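Local coordinates for sugar phosphate isomerase/epimerase (Parabacteroides distasonis, PDB 3OBE), which probably works as an isomerase or epimerase of sugar phosphates, built on a xylose isomerase-like TIM barrel, at residues I139-N153 and I200-V213. Sequence-based numbering, arbitrary orientation.
Sequences IENEDDAKVVSEIFN and IEELFLKNTDPDKV
Asn153 spends its side-chain amide on the backbone that follows helix 200-207. Its OD1 accepts from Asp209 N at 2.9 Å, an almost straight bond (N-H...O 171°) whose donor lies somewhat off the carbonyl plane, while ND2 gives a weak, bent bond to Asn207 O. With CG anti to the carbonyl carbon, beside the backbone N, the amide reaches both Asp209 N and Asn207 O. Replacing this asparagine by alanine removes the whole amide and is likely to leave Asp209 N without its acceptor and the turn before strand 213-218 less firmly tied to the helix.

Several other polar groups are satisfied within their own segment or by residues outside the contact. Ser149 OG turns back to Ala145 O at 2.8 Å, and that oxygen also takes Ser149 N from the opposite face of its plane. Leu203 O is likewise gripped twice, by Asn207 N and by Asn207 ND2 at 2.9 Å. Thr208 OG1 donates to Phe204 O and is bonded to Arg239 as well, whereas Glu142 carries its carboxylate to Lys180.

In the TIM barrel, helix 142-160 and helix 200-207 pack side by side on the outside of the parallel strands, the axes of the segments 142-153 and 200-207 crossing at -46°. Phe204 is the knob between them, set among Ala145, Val148, Ser149 and Phe152. The edge of Phe152 points at the face of Phe204, with Phe152 CE2 over the centre of the Phe204 ring and the planes at 67°; Tyr168 meets both rings. Beyond, Leu203 CD1 rests on Ala145 CB at 3.8 Å, and Ile139 CG2 packs against Ile200 CG1 at 3.9 Å.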
ATOM      1  N   ILE A 139      -4.185  19.350  -3.539  1.00 15.53           N
ATOM      2  CA  ILE A 139      -5.256  19.711  -2.621  1.00 15.49           C
ATOM      3  C   ILE A 139      -4.920  20.999  -1.944  1.00 16.08           C
ATOM      4  O   ILE A 139      -3.990  21.034  -1.136  1.00 16.76           O
ATOM      5  CB  ILE A 139      -5.487  18.602  -1.519  1.00 15.13           C
ATOM      6  CG1 ILE A 139      -5.633  17.211  -2.127  1.00 20.10           C
ATOM      7  CG2 ILE A 139      -6.643  19.028  -0.561  1.00 14.88           C
ATOM      8  CD1 ILE A 139      -6.807  16.959  -2.874  1.00 17.08           C
ATOM      9  N   GLU A 140      -5.621  22.059  -2.320  1.00 17.12           N
ATOM     10  CA  GLU A 140      -5.335  23.370  -1.750  1.00 19.96           C
ATOM     11  C   GLU A 140      -6.421  23.883  -0.852  1.00 19.09           C
ATOM     12  O   GLU A 140      -6.186  24.797  -0.063  1.00 19.84           O
ATOM     13  CB  GLU A 140      -5.015  24.336  -2.872  1.00 20.66           C
ATOM     14  CG  GLU A 140      -3.678  23.903  -3.421  1.00 26.43           C
ATOM     15  CD  GLU A 140      -3.227  24.551  -4.722  1.00 29.33           C
ATOM     16  OE1 GLU A 140      -4.072  24.978  -5.546  1.00 30.30           O
ATOM     17  OE2 GLU A 140      -1.971  24.532  -4.899  1.00 31.35           O
ATOM     18  N   ASN A 141      -7.599  23.280  -0.952  1.00 19.50           N
ATOM     19  CA  ASN A 141      -8.704  23.602  -0.054  1.00 17.95           C
ATOM     20  C   ASN A 141      -9.607  22.376   0.078  1.00 18.27           C
ATOM     21  O   ASN A 141      -9.395  21.339  -0.591  1.00 16.80           O
ATOM     22  CB  ASN A 141      -9.459  24.864  -0.518  1.00 19.96           C
ATOM     23  CG  ASN A 141     -10.146  24.686  -1.849  1.00 20.19           C
ATOM     24  OD1 ASN A 141     -10.607  23.597  -2.185  1.00 21.30           O
ATOM     25  ND2 ASN A 141     -10.292  25.792  -2.596  1.00 22.33           N
ATOM     26  N   GLU A 142     -10.616  22.486   0.936  0.50 18.17           N
ATOM     27  CA  GLU A 142     -11.565  21.396   1.169  0.50 18.38           C
ATOM     28  C   GLU A 142     -12.245  20.924  -0.098  0.50 18.34           C
ATOM     29  O   GLU A 142     -12.365  19.718  -0.296  0.50 18.70           O
ATOM     30  CB  GLU A 142     -12.660  21.779   2.185  0.50 19.03           C
ATOM     31  CG  GLU A 142     -12.232  21.659   3.616  0.50 18.97           C
ATOM     32  CD  GLU A 142     -13.410  21.595   4.590  0.50 19.62           C
ATOM     33  OE1 GLU A 142     -14.562  21.310   4.174  0.50 21.95           O
ATOM     34  OE2 GLU A 142     -13.173  21.861   5.790  0.50 20.58           O
ATOM     35  N   ASP A 143     -12.661  21.857  -0.955  1.00 19.14           N
ATOM     36  CA  ASP A 143     -13.407  21.489  -2.166  1.00 20.06           C
ATOM     37  C   ASP A 143     -12.576  20.551  -3.043  1.00 18.39           C
ATOM     38  O   ASP A 143     -13.111  19.580  -3.567  1.00 18.19           O
ATOM     39  CB  ASP A 143     -13.859  22.702  -3.001  1.00 22.31           C
ATOM     40  CG  ASP A 143     -15.001  23.503  -2.330  1.00 29.05           C
ATOM     41  OD1 ASP A 143     -15.626  23.008  -1.341  1.00 37.72           O
ATOM     42  OD2 ASP A 143     -15.252  24.620  -2.813  1.00 37.03           O
ATOM     43  N   ASP A 144     -11.258  20.799  -3.132  1.00 17.09           N
ATOM     44  CA  ASP A 144     -10.386  19.923  -3.911  1.00 16.60           C
ATOM     45  C   ASP A 144     -10.397  18.518  -3.339  1.00 15.49           C
ATOM     46  O   ASP A 144     -10.419  17.550  -4.088  1.00 15.62           O
ATOM     47  CB  ASP A 144      -8.945  20.427  -3.873  1.00 16.07           C
ATOM     48  CG  ASP A 144      -8.753  21.779  -4.524  1.00 19.41           C
ATOM     49  OD1 ASP A 144      -9.595  22.246  -5.311  1.00 19.66           O
ATOM     50  OD2 ASP A 144      -7.716  22.369  -4.189  1.00 23.14           O
ATOM     51  N   ALA A 145     -10.329  18.404  -2.005  1.00 14.77           N
ATOM     52  CA  ALA A 145     -10.392  17.131  -1.329  1.00 14.88           C
ATOM     53  C   ALA A 145     -11.728  16.403  -1.553  1.00 16.11           C
ATOM     54  O   ALA A 145     -11.748  15.204  -1.683  1.00 15.82           O
ATOM     55  CB  ALA A 145     -10.130  17.328   0.172  1.00 15.16           C
ATOM     56  N   LYS A 146     -12.833  17.141  -1.547  1.00 15.99           N
ATOM     57  CA  LYS A 146     -14.136  16.546  -1.835  1.00 16.61           C
ATOM     58  C   LYS A 146     -14.275  16.003  -3.251  1.00 17.19           C
ATOM     59  O   LYS A 146     -14.743  14.889  -3.432  1.00 18.05           O
ATOM     60  CB  LYS A 146     -15.258  17.537  -1.525  1.00 17.93           C
ATOM     61  CG  LYS A 146     -15.395  17.847  -0.031  1.00 20.62           C
ATOM     62  CD  LYS A 146     -16.515  18.849   0.215  1.00 26.88           C
ATOM     63  CE  LYS A 146     -17.074  18.760   1.624  1.00 34.17           C
ATOM     64  NZ  LYS A 146     -18.386  19.533   1.686  1.00 36.53           N
ATOM     65  N   VAL A 147     -13.782  16.726  -4.243  1.00 15.95           N
ATOM     66  CA  VAL A 147     -13.854  16.260  -5.615  1.00 16.65           C
ATOM     67  C   VAL A 147     -12.971  15.011  -5.792  1.00 15.75           C
ATOM     68  O   VAL A 147     -13.377  14.030  -6.474  1.00 16.55           O
ATOM     69  CB  VAL A 147     -13.478  17.344  -6.673  1.00 17.79           C
ATOM     70  CG1 VAL A 147     -13.542  16.723  -8.118  1.00 19.35           C
ATOM     71  CG2 VAL A 147     -14.465  18.551  -6.594  1.00 19.53           C
ATOM     72  N   VAL A 148     -11.790  15.048  -5.205  1.00 14.89           N
ATOM     73  CA  VAL A 148     -10.930  13.895  -5.202  1.00 13.52           C
ATOM     74  C   VAL A 148     -11.626  12.709  -4.541  1.00 14.23           C
ATOM     75  O   VAL A 148     -11.588  11.594  -5.067  1.00 14.47           O
ATOM     76  CB  VAL A 148      -9.517  14.191  -4.562  1.00 12.97           C
ATOM     77  CG1 VAL A 148      -8.751  12.869  -4.299  1.00 12.19           C
ATOM     78  CG2 VAL A 148      -8.715  15.079  -5.486  1.00 14.18           C
ATOM     79  N   SER A 149     -12.272  12.942  -3.405  1.00 14.97           N
ATOM     80  CA  SER A 149     -12.971  11.853  -2.725  1.00 14.08           C
ATOM     81  C   SER A 149     -14.072  11.245  -3.605  1.00 15.35           C
ATOM     82  O   SER A 149     -14.272  10.026  -3.575  1.00 14.81           O
ATOM     83  CB  SER A 149     -13.556  12.294  -1.391  1.00 14.94           C
ATOM     84  OG  SER A 149     -12.531  12.771  -0.547  1.00 15.84           O
ATOM     85  N   GLU A 150     -14.782  12.080  -4.365  1.00 15.14           N
ATOM     86  CA  GLU A 150     -15.838  11.602  -5.249  1.00 17.04           C
ATOM     87  C   GLU A 150     -15.286  10.697  -6.337  1.00 16.52           C
ATOM     88  O   GLU A 150     -15.893   9.691  -6.671  1.00 16.94           O
ATOM     89  CB  GLU A 150     -16.576  12.755  -5.898  1.00 17.07           C
ATOM     90  CG  GLU A 150     -17.361  13.554  -4.893  1.00 21.04           C
ATOM     91  CD  GLU A 150     -18.051  14.750  -5.455  1.00 25.12           C
ATOM     92  OE1 GLU A 150     -18.201  14.858  -6.697  1.00 26.73           O
ATOM     93  OE2 GLU A 150     -18.500  15.578  -4.594  1.00 27.77           O
ATOM     94  N   ILE A 151     -14.129  11.055  -6.875  1.00 15.86           N
ATOM     95  CA  ILE A 151     -13.422  10.256  -7.874  1.00 15.89           C
ATOM     96  C   ILE A 151     -12.937   8.917  -7.267  1.00 15.42           C
ATOM     97  O   ILE A 151     -13.074   7.867  -7.884  1.00 14.93           O
ATOM     98  CB  ILE A 151     -12.228  11.039  -8.437  1.00 15.65           C
ATOM     99  CG1 ILE A 151     -12.763  12.184  -9.325  1.00 17.18           C
ATOM    100  CG2 ILE A 151     -11.303  10.082  -9.199  1.00 16.22           C
ATOM    101  CD1 ILE A 151     -11.763  13.316  -9.705  1.00 17.21           C
ATOM    102  N   PHE A 152     -12.408   8.965  -6.061  1.00 14.66           N
ATOM    103  CA  PHE A 152     -12.030   7.736  -5.311  1.00 14.28           C
ATOM    104  C   PHE A 152     -13.217   6.807  -5.074  1.00 14.77           C
ATOM    105  O   PHE A 152     -13.094   5.623  -5.280  1.00 15.08           O
ATOM    106  CB  PHE A 152     -11.365   8.094  -3.987  1.00 13.52           C
ATOM    107  CG  PHE A 152      -9.974   8.704  -4.102  1.00 12.69           C
ATOM    108  CD1 PHE A 152      -9.284   8.799  -5.293  1.00 13.71           C
ATOM    109  CD2 PHE A 152      -9.369   9.147  -2.954  1.00 14.13           C
ATOM    110  CE1 PHE A 152      -7.992   9.307  -5.309  1.00 13.69           C
ATOM    111  CE2 PHE A 152      -8.098   9.625  -2.950  1.00 13.34           C
ATOM    112  CZ  PHE A 152      -7.415   9.724  -4.135  1.00 13.49           C
ATOM    113  N   ASN A 153     -14.371   7.358  -4.657  1.00 15.70           N
ATOM    114  CA  ASN A 153     -15.610   6.593  -4.540  1.00 16.14           C
ATOM    115  C   ASN A 153     -15.968   5.866  -5.834  1.00 15.73           C
ATOM    116  O   ASN A 153     -16.237   4.674  -5.820  1.00 16.03           O
ATOM    117  CB  ASN A 153     -16.754   7.464  -4.091  1.00 16.32           C
ATOM    118  CG  ASN A 153     -16.784   7.690  -2.603  1.00 17.98           C
ATOM    119  OD1 ASN A 153     -16.229   6.941  -1.823  1.00 17.73           O
ATOM    120  ND2 ASN A 153     -17.484   8.755  -2.197  1.00 21.93           N
ATOM    121  N   ILE A 200      -5.941  16.732   5.476  1.00 12.57           N
ATOM    122  CA  ILE A 200      -6.327  16.127   4.206  1.00 12.75           C
ATOM    123  C   ILE A 200      -6.808  14.675   4.373  1.00 12.18           C
ATOM    124  O   ILE A 200      -7.836  14.261   3.812  1.00 13.52           O
ATOM    125  CB  ILE A 200      -5.219  16.272   3.148  1.00 12.66           C
ATOM    126  CG1 ILE A 200      -5.036  17.765   2.777  1.00 14.94           C
ATOM    127  CG2 ILE A 200      -5.589  15.462   1.873  1.00 12.54           C
ATOM    128  CD1 ILE A 200      -3.731  18.037   1.972  1.00 15.33           C
ATOM    129  N   GLU A 201      -6.053  13.872   5.107  1.00 13.04           N
ATOM    130  CA  GLU A 201      -6.423  12.484   5.337  1.00 13.92           C
ATOM    131  C   GLU A 201      -7.841  12.392   5.921  1.00 13.30           C
ATOM    132  O   GLU A 201      -8.636  11.537   5.519  1.00 15.64           O
ATOM    133  CB  GLU A 201      -5.405  11.796   6.266  1.00 12.12           C
ATOM    134  CG  GLU A 201      -5.560  10.293   6.400  1.00 13.04           C
ATOM    135  CD  GLU A 201      -5.077   9.433   5.254  1.00 12.72           C
ATOM    136  OE1 GLU A 201      -4.621   9.970   4.215  1.00 14.22           O
ATOM    137  OE2 GLU A 201      -5.168   8.166   5.405  1.00 13.37           O
ATOM    138  N   GLU A 202      -8.137  13.251   6.905  1.00 14.21           N
ATOM    139  CA  GLU A 202      -9.452  13.296   7.517  1.00 14.29           C
ATOM    140  C   GLU A 202     -10.548  13.603   6.522  1.00 14.14           C
ATOM    141  O   GLU A 202     -11.625  13.007   6.546  1.00 14.34           O
ATOM    142  CB  GLU A 202      -9.467  14.277   8.722  1.00 13.77           C
ATOM    143  CG  GLU A 202     -10.807  14.483   9.341  1.00 17.55           C
ATOM    144  CD  GLU A 202     -10.766  15.309  10.609  1.00 21.83           C
ATOM    145  OE1 GLU A 202      -9.688  15.517  11.145  1.00 23.24           O
ATOM    146  OE2 GLU A 202     -11.818  15.762  11.043  1.00 26.22           O
ATOM    147  N   LEU A 203     -10.309  14.571   5.637  1.00 14.77           N
ATOM    148  CA  LEU A 203     -11.249  14.891   4.619  1.00 14.10           C
ATOM    149  C   LEU A 203     -11.510  13.696   3.678  1.00 14.53           C
ATOM    150  O   LEU A 203     -12.658  13.455   3.298  1.00 14.44           O
ATOM    151  CB  LEU A 203     -10.802  16.119   3.826  1.00 12.94           C
ATOM    152  CG  LEU A 203     -10.832  17.413   4.615  1.00 12.60           C
ATOM    153  CD1 LEU A 203      -9.990  18.468   3.818  1.00 15.02           C
ATOM    154  CD2 LEU A 203     -12.298  17.846   4.884  1.00 17.07           C
ATOM    155  N   PHE A 204     -10.465  12.972   3.304  1.00 13.60           N
ATOM    156  CA  PHE A 204     -10.635  11.803   2.454  1.00 13.60           C
ATOM    157  C   PHE A 204     -11.444  10.731   3.179  1.00 14.27           C
ATOM    158  O   PHE A 204     -12.377  10.154   2.606  1.00 14.64           O
ATOM    159  CB  PHE A 204      -9.309  11.176   2.020  1.00 13.33           C
ATOM    160  CG  PHE A 204      -8.504  11.948   1.034  1.00 14.56           C
ATOM    161  CD1 PHE A 204      -8.995  13.008   0.292  1.00 14.18           C
ATOM    162  CD2 PHE A 204      -7.196  11.599   0.854  1.00 14.94           C
ATOM    163  CE1 PHE A 204      -8.183  13.667  -0.636  1.00 15.09           C
ATOM    164  CE2 PHE A 204      -6.407  12.230  -0.052  1.00 13.28           C
ATOM    165  CZ  PHE A 204      -6.875  13.280  -0.794  1.00 13.12           C
ATOM    166  N   LEU A 205     -11.139  10.488   4.434  1.00 14.44           N
ATOM    167  CA  LEU A 205     -11.946   9.558   5.231  1.00 14.65           C
ATOM    168  C   LEU A 205     -13.414   9.923   5.297  1.00 16.27           C
ATOM    169  O   LEU A 205     -14.307   9.072   5.088  1.00 16.22           O
ATOM    170  CB  LEU A 205     -11.343   9.435   6.637  1.00 14.03           C
ATOM    171  CG  LEU A 205     -10.008   8.674   6.670  1.00 13.66           C
ATOM    172  CD1 LEU A 205      -9.128   9.123   7.850  1.00 13.89           C
ATOM    173  CD2 LEU A 205     -10.209   7.151   6.771  1.00 14.12           C
ATOM    174  N   LYS A 206     -13.664  11.167   5.645  1.00 17.05           N
ATOM    175  CA  LYS A 206     -15.044  11.621   5.864  1.00 18.30           C
ATOM    176  C   LYS A 206     -15.852  11.742   4.606  1.00 19.13           C
ATOM    177  O   LYS A 206     -17.098  11.666   4.652  1.00 19.71           O
ATOM    178  CB  LYS A 206     -15.087  12.915   6.643  1.00 20.55           C
ATOM    179  CG  LYS A 206     -14.333  12.769   7.960  1.00 27.19           C
ATOM    180  CD  LYS A 206     -15.119  12.853   9.177  1.00 35.52           C
ATOM    181  CE  LYS A 206     -14.239  13.324  10.321  1.00 38.01           C
ATOM    182  NZ  LYS A 206     -14.970  13.351  11.595  1.00 44.23           N
ATOM    183  N   ASN A 207     -15.186  11.883   3.462  1.00 16.99           N
ATOM    184  CA  ASN A 207     -15.889  12.068   2.199  1.00 17.58           C
ATOM    185  C   ASN A 207     -15.864  10.849   1.268  1.00 17.74           C
ATOM    186  O   ASN A 207     -16.321  10.939   0.140  1.00 18.35           O
ATOM    187  CB  ASN A 207     -15.351  13.317   1.482  1.00 17.34           C
ATOM    188  CG  ASN A 207     -15.798  14.582   2.188  1.00 18.09           C
ATOM    189  OD1 ASN A 207     -16.968  14.936   2.128  1.00 18.61           O
ATOM    190  ND2 ASN A 207     -14.889  15.224   2.916  1.00 18.45           N
ATOM    191  N   THR A 208     -15.374   9.716   1.773  1.00 18.23           N
ATOM    192  CA  THR A 208     -15.420   8.444   1.027  1.00 17.30           C
ATOM    193  C   THR A 208     -16.281   7.431   1.768  1.00 18.26           C
ATOM    194  O   THR A 208     -16.428   7.487   2.975  1.00 18.06           O
ATOM    195  CB  THR A 208     -14.031   7.834   0.758  1.00 16.99           C
ATOM    196  OG1 THR A 208     -13.291   7.678   1.967  1.00 14.94           O
ATOM    197  CG2 THR A 208     -13.228   8.744  -0.170  1.00 14.73           C
ATOM    198  N   ASP A 209     -16.901   6.572   0.984  1.00 17.55           N
ATOM    199  CA  ASP A 209     -17.800   5.537   1.491  1.00 19.09           C
ATOM    200  C   ASP A 209     -17.006   4.346   1.934  1.00 17.59           C
ATOM    201  O   ASP A 209     -16.276   3.779   1.098  1.00 17.99           O
ATOM    202  CB  ASP A 209     -18.697   5.115   0.326  1.00 20.06           C
ATOM    203  CG  ASP A 209     -19.797   4.152   0.711  1.00 25.52           C
ATOM    204  OD1 ASP A 209     -19.694   3.355   1.684  1.00 30.13           O
ATOM    205  OD2 ASP A 209     -20.804   4.153  -0.049  1.00 29.75           O
ATOM    206  N   PRO A 210     -17.202   3.864   3.193  1.00 19.45           N
ATOM    207  CA  PRO A 210     -16.445   2.692   3.664  1.00 19.86           C
ATOM    208  C   PRO A 210     -16.626   1.447   2.797  1.00 19.98           C
ATOM    209  O   PRO A 210     -15.734   0.629   2.748  1.00 20.57           O
ATOM    210  CB  PRO A 210     -16.974   2.436   5.087  1.00 19.97           C
ATOM    211  CG  PRO A 210     -17.660   3.738   5.513  1.00 23.55           C
ATOM    212  CD  PRO A 210     -18.013   4.503   4.257  1.00 21.01           C
ATOM    213  N   ASP A 211     -17.763   1.311   2.133  1.00 21.09           N
ATOM    214  CA  ASP A 211     -18.005   0.154   1.263  1.00 23.08           C
ATOM    215  C   ASP A 211     -17.329   0.282  -0.103  1.00 22.08           C
ATOM    216  O   ASP A 211     -17.227  -0.703  -0.846  1.00 24.40           O
ATOM    217  CB  ASP A 211     -19.520  -0.083   1.118  1.00 26.16           C
ATOM    218  CG  ASP A 211     -20.198  -0.458   2.462  1.00 32.46           C
ATOM    219  OD1 ASP A 211     -19.516  -1.063   3.339  1.00 40.85           O
ATOM    220  OD2 ASP A 211     -21.405  -0.130   2.626  1.00 40.37           O
ATOM    221  N   LYS A 212     -16.856   1.474  -0.461  1.00 19.59           N
ATOM    222  CA  LYS A 212     -16.171   1.691  -1.741  1.00 17.64           C
ATOM    223  C   LYS A 212     -14.648   1.894  -1.582  1.00 16.56           C
ATOM    224  O   LYS A 212     -13.924   1.564  -2.463  1.00 15.79           O
ATOM    225  CB  LYS A 212     -16.725   2.916  -2.443  1.00 17.27           C
ATOM    226  CG  LYS A 212     -18.194   2.807  -2.854  1.00 18.86           C
ATOM    227  CD  LYS A 212     -18.697   4.147  -3.395  1.00 17.75           C
ATOM    228  CE  LYS A 212     -20.216   4.185  -3.617  1.00 19.54           C
ATOM    229  NZ  LYS A 212     -20.680   5.523  -4.031  1.00 17.01           N
ATOM    230  N   VAL A 213     -14.225   2.528  -0.492  1.00 14.77           N
ATOM    231  CA  VAL A 213     -12.875   2.987  -0.317  1.00 14.92           C
ATOM    232  C   VAL A 213     -12.331   2.584   1.038  1.00 15.08           C
ATOM    233  O   VAL A 213     -12.970   2.835   2.064  1.00 15.02           O
ATOM    234  CB  VAL A 213     -12.814   4.527  -0.448  1.00 15.26           C
ATOM    235  CG1 VAL A 213     -11.410   5.096  -0.046  1.00 13.17           C
ATOM    236  CG2 VAL A 213     -13.189   4.941  -1.867  1.00 12.70           C
TER